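Side-chain contacts in cytochrome P450 RhF (Acinetobacter radioresistens, PDB 6RO8), which probably inserts oxygen into organic substrates as a heme-dependent cytochrome P450 monooxygenase, this chain being the heme domain of a longer protein that also carries an iron-sulfur domain: residues V36-Q39 against A45-E48; P54-E59 against I65-E70; L180-D185 against E229-N234. All coordinates share one frame; numbering follows the deposited sequence.

Contact 1. Residues V36-Q39 against A45-E48; sequences VPYQ and ALKE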
loop_
_atom_site.group_PDB
_atom_site.type_symbol
_atom_site.label_atom_id
_atom_site.label_comp_id
_atom_site.label_asym_id
_atom_site.label_seq_id
_atom_site.Cartn_x
_atom_site.Cartn_y
_atom_site.Cartn_z
ATOM N N VAL A 36 -9.697 0.843 -18.597
ATOM C CA VAL A 36 -10.848 1.028 -17.723
ATOM C C VAL A 36 -11.150 -0.182 -16.824
ATOM O O VAL A 36 -11.432 0.024 -15.653
ATOM C CB VAL A 36 -12.104 1.419 -18.577
ATOM C CG1 VAL A 36 -13.346 1.441 -17.697
ATOM C CG2 VAL A 36 -11.884 2.761 -19.254
ATOM N N PRO A 37 -11.132 -1.414 -17.353
ATOM C CA PRO A 37 -11.563 -2.535 -16.476
ATOM C C PRO A 37 -10.715 -2.690 -15.236
ATOM O O PRO A 37 -11.276 -2.724 -14.132
ATOM C CB PRO A 37 -11.471 -3.756 -17.399
ATOM C CG PRO A 37 -11.488 -3.181 -18.780
ATOM C CD PRO A 37 -10.793 -1.876 -18.697
ATOM N N TYR A 38 -9.385 -2.775 -15.374
ATOM C CA TYR A 38 -8.521 -2.839 -14.196
ATOM C C TYR A 38 -8.817 -1.693 -13.240
ATOM O O TYR A 38 -9.057 -1.908 -12.048
ATOM C CB TYR A 38 -7.049 -2.818 -14.613
ATOM C CG TYR A 38 -6.087 -3.186 -13.491
ATOM C CD1 TYR A 38 -5.883 -4.526 -13.130
ATOM C CD2 TYR A 38 -5.395 -2.196 -12.772
ATOM C CE1 TYR A 38 -5.007 -4.871 -12.122
ATOM C CE2 TYR A 38 -4.530 -2.539 -11.738
ATOM C CZ TYR A 38 -4.334 -3.875 -11.433
ATOM O OH TYR A 38 -3.466 -4.215 -10.432
ATOM N N GLN A 39 -8.815 -0.466 -13.758
ATOM C CA GLN A 39 -9.046 0.725 -12.953
ATOM C C GLN A 39 -10.435 0.757 -12.322
ATOM O O GLN A 39 -10.605 1.372 -11.267
ATOM C CB GLN A 39 -8.819 1.971 -13.807
ATOM C CG GLN A 39 -7.360 2.227 -14.117
ATOM C CD GLN A 39 -6.514 2.385 -12.842
ATOM O OE1 GLN A 39 -6.825 3.205 -11.956
ATOM N NE2 GLN A 39 -5.450 1.594 -12.745
ATOM N N ALA A 45 -11.380 -7.556 -13.370
ATOM C CA ALA A 45 -10.730 -7.533 -14.671
ATOM C C ALA A 45 -9.917 -8.796 -14.928
ATOM O O ALA A 45 -9.682 -9.145 -16.088
ATOM C CB ALA A 45 -9.848 -6.284 -14.779
ATOM N N LEU A 46 -9.495 -9.498 -13.880
ATOM C CA LEU A 46 -8.681 -10.696 -14.031
ATOM C C LEU A 46 -9.490 -11.968 -13.808
ATOM O O LEU A 46 -8.925 -13.067 -13.762
ATOM C CB LEU A 46 -7.473 -10.625 -13.090
ATOM C CG LEU A 46 -6.541 -9.508 -13.606
ATOM C CD1 LEU A 46 -5.566 -8.964 -12.562
ATOM C CD2 LEU A 46 -5.815 -9.938 -14.902
ATOM N N LYS A 47 -10.810 -11.839 -13.701
ATOM C CA LYS A 47 -11.641 -12.990 -13.376
ATOM C C LYS A 47 -11.554 -14.083 -14.450
ATOM O O LYS A 47 -11.315 -15.255 -14.128
ATOM C CB LYS A 47 -13.082 -12.537 -13.158
ATOM C CG LYS A 47 -13.915 -13.604 -12.487
ATOM C CD LYS A 47 -15.118 -13.006 -11.808
ATOM C CE LYS A 47 -15.761 -14.010 -10.891
ATOM N NZ LYS A 47 -17.074 -13.502 -10.419
ATOM N N GLU A 48 -11.752 -13.729 -15.728
ATOM C CA GLU A 48 -11.610 -14.728 -16.790
ATOM C C GLU A 48 -10.243 -15.393 -16.728
ATOM O O GLU A 48 -10.109 -16.599 -16.981
ATOM C CB GLU A 48 -11.784 -14.098 -18.175
ATOM C CG GLU A 48 -12.998 -13.225 -18.421
ATOM C CD GLU A 48 -12.788 -12.301 -19.632
ATOM O OE1 GLU A 48 -12.007 -11.319 -19.530
ATOM O OE2 GLU A 48 -13.381 -12.576 -20.699
#
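Ala45 sets its methyl against the backbone between Pro37 and Tyr38, and the closest approaches pass through that one carbon. Its CB is 3.6 Å from Tyr38 N and 3.7 Å from Pro37 C, so it rests on the peptide link itself. Alanine suits a place where the chain doubles back so tightly that the CA atoms of Tyr38 and Ala45 lie only 5.2 Å apart.

Among the side chains the touching is purely apolar. Pro37 CB meets Ala45 CB at 4.0 Å; proline is at home here in the first turn of helix 36-40, where a backbone N-H is not needed for helical bonding. Farther along, Leu46 CD1 comes to the rim of the Tyr38 ring, near its plane, 4.2 Å from CE1. With CG trans to the backbone N (chi1 -167°), the ring is carried past the alanine until its rim meets the leucine, the two side chains crossing at a slant.

No hydrogen bond crosses between the segments. The polar end of Tyr38 is held instead by the carbonyl oxygen of Thr418, so the hydroxyl of this buried residue is satisfied.

The contact is a tight turn between short helices in the N-terminal part of the P450 heme domain, away from the heme site. It closes the connection through helix 42-45 between helix 36-40 and helix 47-52, Leu46 taking the N-cap position of the latter and also touching Val344, just beyond strand 340-343.

Contact 2. Residues P54-E59 against I65-E70; sequences PIFFSE and IVTRYE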
loop_
_atom_site.group_PDB
_atom_site.type_symbol
_atom_site.label_atom_id
_atom_site.label_comp_id
_atom_site.label_asym_id
_atom_site.label_seq_id
_atom_site.Cartn_x
_atom_site.Cartn_y
_atom_site.Cartn_z
ATOM N N PRO A 54 -4.325 -18.393 -15.978
ATOM C CA PRO A 54 -3.990 -17.779 -14.676
ATOM C C PRO A 54 -2.694 -17.001 -14.667
ATOM O O PRO A 54 -2.576 -16.015 -13.930
ATOM C CB PRO A 54 -3.923 -18.987 -13.731
ATOM C CG PRO A 54 -4.641 -20.073 -14.446
ATOM C CD PRO A 54 -4.404 -19.856 -15.897
ATOM N N ILE A 55 -1.715 -17.427 -15.444
ATOM C CA ILE A 55 -0.452 -16.721 -15.583
ATOM C C ILE A 55 -0.256 -16.413 -17.055
ATOM O O ILE A 55 -0.329 -17.312 -17.899
ATOM C CB ILE A 55 0.730 -17.541 -15.042
ATOM C CG1 ILE A 55 0.534 -17.820 -13.544
ATOM C CG2 ILE A 55 2.030 -16.816 -15.343
ATOM C CD1 ILE A 55 1.357 -18.966 -12.999
ATOM N N PHE A 56 -0.034 -15.145 -17.370
ATOM C CA PHE A 56 0.150 -14.765 -18.758
ATOM C C PHE A 56 1.089 -13.575 -18.802
ATOM O O PHE A 56 1.269 -12.868 -17.810
ATOM C CB PHE A 56 -1.196 -14.459 -19.425
ATOM C CG PHE A 56 -1.908 -13.280 -18.825
ATOM C CD1 PHE A 56 -2.777 -13.451 -17.750
ATOM C CD2 PHE A 56 -1.709 -11.996 -19.338
ATOM C CE1 PHE A 56 -3.429 -12.375 -17.193
ATOM C CE2 PHE A 56 -2.362 -10.912 -18.784
ATOM C CZ PHE A 56 -3.233 -11.108 -17.707
ATOM N N PHE A 57 1.710 -13.374 -19.955
ATOM C CA PHE A 57 2.607 -12.246 -20.148
ATOM C C PHE A 57 1.884 -11.121 -20.881
ATOM O O PHE A 57 1.317 -11.335 -21.959
ATOM C CB PHE A 57 3.867 -12.644 -20.918
ATOM C CG PHE A 57 4.858 -11.538 -21.003
ATOM C CD1 PHE A 57 5.643 -11.223 -19.903
ATOM C CD2 PHE A 57 4.975 -10.768 -22.162
ATOM C CE1 PHE A 57 6.544 -10.176 -19.949
ATOM C CE2 PHE A 57 5.890 -9.712 -22.217
ATOM C CZ PHE A 57 6.669 -9.418 -21.109
ATOM N N SER A 58 1.910 -9.927 -20.301
ATOM C CA SER A 58 1.339 -8.753 -20.940
ATOM C C SER A 58 2.462 -7.990 -21.643
ATOM O O SER A 58 3.400 -7.499 -20.999
ATOM C CB SER A 58 0.611 -7.871 -19.928
ATOM O OG SER A 58 0.259 -6.613 -20.500
ATOM N N GLU A 59 2.378 -7.914 -22.968
ATOM C CA GLU A 59 3.274 -7.046 -23.714
ATOM C C GLU A 59 2.929 -5.585 -23.512
ATOM O O GLU A 59 3.806 -4.722 -23.648
ATOM C CB GLU A 59 3.219 -7.401 -25.190
ATOM C CG GLU A 59 3.660 -8.814 -25.446
ATOM C CD GLU A 59 3.425 -9.241 -26.864
ATOM O OE1 GLU A 59 3.415 -10.464 -27.113
ATOM O OE2 GLU A 59 3.242 -8.355 -27.726
ATOM N N ILE A 65 1.775 -11.536 -15.573
ATOM C CA ILE A 65 0.641 -11.296 -14.690
ATOM C C ILE A 65 0.280 -12.608 -13.994
ATOM O O ILE A 65 0.108 -13.645 -14.645
ATOM C CB ILE A 65 -0.562 -10.704 -15.448
ATOM C CG1 ILE A 65 -0.133 -9.536 -16.345
ATOM C CG2 ILE A 65 -1.659 -10.302 -14.454
ATOM C CD1 ILE A 65 -0.019 -8.202 -15.678
ATOM N N VAL A 66 0.177 -12.558 -12.672
ATOM C CA VAL A 66 -0.077 -13.734 -11.844
ATOM C C VAL A 66 -1.372 -13.468 -11.086
ATOM O O VAL A 66 -1.445 -12.528 -10.286
ATOM C CB VAL A 66 1.101 -13.996 -10.901
ATOM C CG1 VAL A 66 0.898 -15.249 -10.125
ATOM C CG2 VAL A 66 2.387 -14.067 -11.713
ATOM N N THR A 67 -2.403 -14.274 -11.359
ATOM C CA THR A 67 -3.770 -13.967 -10.954
ATOM C C THR A 67 -4.317 -14.846 -9.842
ATOM O O THR A 67 -5.283 -14.440 -9.192
ATOM C CB THR A 67 -4.722 -14.069 -12.154
ATOM O OG1 THR A 67 -4.826 -15.436 -12.567
ATOM C CG2 THR A 67 -4.238 -13.186 -13.325
ATOM N N ARG A 68 -3.724 -16.013 -9.585
ATOM C CA ARG A 68 -4.283 -16.995 -8.663
ATOM C C ARG A 68 -3.632 -16.953 -7.288
ATOM O O ARG A 68 -2.462 -16.591 -7.144
ATOM C CB ARG A 68 -4.139 -18.400 -9.233
ATOM C CG ARG A 68 -5.169 -18.698 -10.291
ATOM C CD ARG A 68 -5.168 -20.149 -10.632
ATOM N NE ARG A 68 -6.291 -20.438 -11.501
ATOM C CZ ARG A 68 -6.486 -21.606 -12.090
ATOM N NH1 ARG A 68 -5.616 -22.585 -11.898
ATOM N NH2 ARG A 68 -7.536 -21.786 -12.879
ATOM N N TYR A 69 -4.396 -17.400 -6.282
ATOM C CA TYR A 69 -3.946 -17.315 -4.894
ATOM C C TYR A 69 -2.699 -18.165 -4.653
ATOM O O TYR A 69 -1.713 -17.690 -4.077
ATOM C CB TYR A 69 -5.078 -17.719 -3.944
ATOM C CG TYR A 69 -4.669 -17.672 -2.479
ATOM C CD1 TYR A 69 -4.815 -16.512 -1.731
ATOM C CD2 TYR A 69 -4.106 -18.781 -1.859
ATOM C CE1 TYR A 69 -4.428 -16.463 -0.420
ATOM C CE2 TYR A 69 -3.709 -18.736 -0.543
ATOM C CZ TYR A 69 -3.883 -17.581 0.174
ATOM O OH TYR A 69 -3.489 -17.538 1.495
ATOM N N GLU A 70 -2.715 -19.428 -5.086
ATOM C CA GLU A 70 -1.572 -20.293 -4.809
ATOM C C GLU A 70 -0.309 -19.820 -5.532
ATOM O O GLU A 70 0.781 -19.845 -4.952
ATOM C CB GLU A 70 -1.896 -21.738 -5.175
ATOM C CG GLU A 70 -2.802 -22.466 -4.187
ATOM C CD GLU A 70 -2.288 -22.453 -2.743
ATOM O OE1 GLU A 70 -1.061 -22.327 -2.524
ATOM O OE2 GLU A 70 -3.122 -22.576 -1.816
#
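Pro54 and Thr67 meet where the two strands part: the carbonyl oxygen of Pro54 accepts two bonds from the threonine. Thr67 OG1 donates to Pro54 O at 2.7 Å, in the carbonyl plane and on a lone pair (C=O...OG1 113°), while Thr67 N approaches the same oxygen at 3.1 Å, almost in line with the C=O bond. Chi1 of 68° sets OG1 between the backbone N and carbonyl carbon, from where it can share this oxygen with its own amide. Beside them, Pro54 CG sits over the centre of the Arg68 guanidinium, 3.4 Å from CZ; the rigid proline ring offers its CH groups to the flat cation, whose extended chain lies alongside.

Phe56 and Ile65 form an antiparallel hydrogen-bonded pair. Ile65 N points nearly straight at Phe56 O (2.7 Å, N-H...O 172°), and Phe56 N returns a bond to Ile65 O at 3.1 Å. The beta-branched isoleucine, suited to a strand, lays CB over one face of the Phe56 ring in a CH-pi contact, toward the rim, 3.5 Å from CZ. On the opposite face of the sheet, Ile55 and Val66 make the non-hydrogen-bonded pair, CG1 to CG1 4.3 Å.

This is the beta hairpin 55-58/63-66, the outer part of the mixed sheet of the P450 fold; strand 63-66 continues the sheet through backbone bonds from Val66 to Phe342 and Val344.

Farther out, Arg50 O binds Arg68 NH2, and Phe49 of helix 47-52 stacks on the Phe56 ring. Val333 and Phe335 of strand 333-335 touch Ile55, while Val72 and Ile75 of helix 69-77 pack on Val66.

Contact 3. Residues L180-D185 against E229-N234; sequences LGVPED and EKMKNN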
loop_
_atom_site.group_PDB
_atom_site.type_symbol
_atom_site.label_atom_id
_atom_site.label_comp_id
_atom_site.label_asym_id
_atom_site.label_seq_id
_atom_site.Cartn_x
_atom_site.Cartn_y
_atom_site.Cartn_z
ATOM N N LEU A 180 7.478 7.313 13.249
ATOM C CA LEU A 180 8.841 7.669 12.896
ATOM C C LEU A 180 9.291 8.797 13.812
ATOM O O LEU A 180 8.527 9.315 14.625
ATOM C CB LEU A 180 8.911 8.067 11.424
ATOM C CG LEU A 180 8.256 7.040 10.482
ATOM C CD1 LEU A 180 7.991 7.601 9.091
ATOM C CD2 LEU A 180 9.114 5.797 10.377
ATOM N N GLY A 181 10.536 9.178 13.732
ATOM C CA GLY A 181 10.822 10.279 14.638
ATOM C C GLY A 181 10.750 11.644 13.975
ATOM O O GLY A 181 11.588 12.513 14.247
ATOM N N VAL A 182 9.767 11.843 13.104
ATOM C CA VAL A 182 9.827 12.866 12.061
ATOM C C VAL A 182 8.910 14.021 12.445
ATOM O O VAL A 182 7.702 13.813 12.616
ATOM C CB VAL A 182 9.442 12.294 10.689
ATOM C CG1 VAL A 182 9.338 13.407 9.664
ATOM C CG2 VAL A 182 10.462 11.243 10.250
ATOM N N PRO A 183 9.427 15.248 12.550
ATOM C CA PRO A 183 8.601 16.377 13.010
ATOM C C PRO A 183 7.587 16.793 11.955
ATOM O O PRO A 183 7.933 17.022 10.794
ATOM C CB PRO A 183 9.623 17.495 13.262
ATOM C CG PRO A 183 10.969 16.864 13.134
ATOM C CD PRO A 183 10.809 15.659 12.265
ATOM N N GLU A 184 6.329 16.888 12.371
ATOM C CA GLU A 184 5.287 17.395 11.495
ATOM C C GLU A 184 5.675 18.766 10.973
ATOM O O GLU A 184 6.222 19.589 11.705
ATOM C CB GLU A 184 3.961 17.482 12.252
ATOM C CG GLU A 184 3.752 16.377 13.285
ATOM C CD GLU A 184 2.538 16.612 14.164
ATOM O OE1 GLU A 184 2.321 17.770 14.604
ATOM O OE2 GLU A 184 1.799 15.632 14.410
ATOM N N ASP A 185 5.423 19.003 9.695
ATOM C CA ASP A 185 5.279 20.377 9.236
ATOM C C ASP A 185 4.215 20.403 8.153
ATOM O O ASP A 185 3.160 19.788 8.328
ATOM C CB ASP A 185 6.603 20.979 8.751
ATOM C CG ASP A 185 7.354 20.086 7.805
ATOM O OD1 ASP A 185 6.972 18.909 7.662
ATOM O OD2 ASP A 185 8.340 20.574 7.214
ATOM N N GLU A 229 19.295 14.541 8.410
ATOM C CA GLU A 229 20.469 15.224 8.929
ATOM C C GLU A 229 20.189 15.811 10.297
ATOM O O GLU A 229 21.020 15.699 11.206
ATOM C CB GLU A 229 20.917 16.310 7.949
ATOM C CG GLU A 229 22.385 16.703 8.073
ATOM C CD GLU A 229 23.317 15.503 8.191
ATOM O OE1 GLU A 229 23.075 14.486 7.497
ATOM O OE2 GLU A 229 24.292 15.577 8.975
ATOM N N LYS A 230 19.021 16.434 10.466
ATOM C CA LYS A 230 18.655 16.984 11.767
ATOM C C LYS A 230 18.454 15.883 12.799
ATOM O O LYS A 230 18.899 16.008 13.948
ATOM C CB LYS A 230 17.391 17.833 11.642
ATOM C CG LYS A 230 17.447 18.862 10.530
ATOM C CD LYS A 230 16.457 19.998 10.755
ATOM C CE LYS A 230 16.075 20.671 9.446
ATOM N NZ LYS A 230 15.043 21.729 9.613
ATOM N N MET A 231 17.772 14.807 12.417
ATOM C CA MET A 231 17.583 13.706 13.353
ATOM C C MET A 231 18.923 13.085 13.730
ATOM O O MET A 231 19.157 12.759 14.905
ATOM C CB MET A 231 16.632 12.669 12.753
ATOM C CG MET A 231 15.233 13.224 12.502
ATOM S SD MET A 231 14.072 12.038 11.788
ATOM C CE MET A 231 15.082 10.571 11.877
ATOM N N LYS A 232 19.820 12.936 12.747
ATOM C CA LYS A 232 21.169 12.456 13.024
ATOM C C LYS A 232 21.804 13.257 14.152
ATOM O O LYS A 232 22.561 12.714 14.966
ATOM C CB LYS A 232 22.030 12.550 11.759
ATOM C CG LYS A 232 22.308 11.224 11.075
ATOM C CD LYS A 232 22.704 11.451 9.620
ATOM C CE LYS A 232 23.357 10.218 8.994
ATOM N NZ LYS A 232 23.406 10.287 7.510
ATOM N N ASN A 233 21.484 14.546 14.222
ATOM C CA ASN A 233 22.073 15.454 15.188
ATOM C C ASN A 233 21.345 15.474 16.516
ATOM O O ASN A 233 21.862 16.050 17.474
ATOM C CB ASN A 233 22.120 16.866 14.606
ATOM C CG ASN A 233 23.356 17.101 13.788
ATOM O OD1 ASN A 233 24.381 16.446 13.988
ATOM N ND2 ASN A 233 23.265 18.023 12.835
ATOM N N ASN A 234 20.167 14.864 16.603
ATOM C CA ASN A 234 19.448 14.761 17.868
ATOM C C ASN A 234 19.319 13.300 18.287
ATOM O O ASN A 234 18.262 12.681 18.079
ATOM C CB ASN A 234 18.072 15.411 17.798
ATOM C CG ASN A 234 17.416 15.509 19.166
ATOM O OD1 ASN A 234 17.703 14.737 20.071
ATOM N ND2 ASN A 234 16.568 16.515 19.337
#
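Met231 reaches across from the last turns of helix 207-233 to Gly181 and Val182, and its sulfur makes the closest approaches between the segments. The backbones stay well apart, 7.7 Å between the CA atoms of Gly181 and Met231, so a long, unbranched side chain is what bridges the gap. Chi1 of -63° puts CG beside the backbone N, and the chain then runs straight out to SD.

At the loop, Met231 SD lies 3.5 Å from Gly181 O, and its neighbour CG also faces that oxygen at 4.1 Å. Gly181 adds no side chain, and the methionine meets its peptide directly. The sulfur's second neighbour is Val182 CG2, at 4.0 Å; this branch, anti to the valine's carbonyl carbon, is the one that faces the sulfur. No hydrogen bond crosses; the sulfur simply packs on a methyl and a carbonyl oxygen.

After Met231 the helical chain runs out. Lys232 turns from the loop to form a salt bridge with Asp257. Asn233 N bonds to Lys230 O at 3.0 Å and only weakly to Glu229 O, while Asn234 N bonds to Met231 O at 2.9 Å, so the bonding tightens to a three-residue spacing as the helix ends.

This belongs to the helical region of the P450 fold and is probably, by P450 topology, the E-F loop against the end of helix G. Around the pair, Val182 packs on Leu177 of helix 170-179, and Met231 on Met241, Tyr242 and Ile245. The methionine thus touches both helix 240-250 and the loop that joins helix 170-179 to helix 187-202.

How the contacts relate
Contacts 1, 2 and 3 come one after another along the chain, without overlap. Contacts 1 and 2 are neighbours, their centres 12 Å apart: helix 47-52 leads into strand 55-58, and Leu46 CD2 packs 3.9 Å from Thr67 CG2 and 4.0 Å from Phe56 CZ, so the N-terminal helices and the edge hairpin of the mixed sheet share one apolar layer. Contact 3 lies about 42 Å from both, centre to centre, on the opposite side of the chain's centre, in the mainly helical part of the domain. Contacts 1 and 2 join neighbours in sequence, whereas contact 3 brings the end of helix 207-233 back to the loop before helix 187-202.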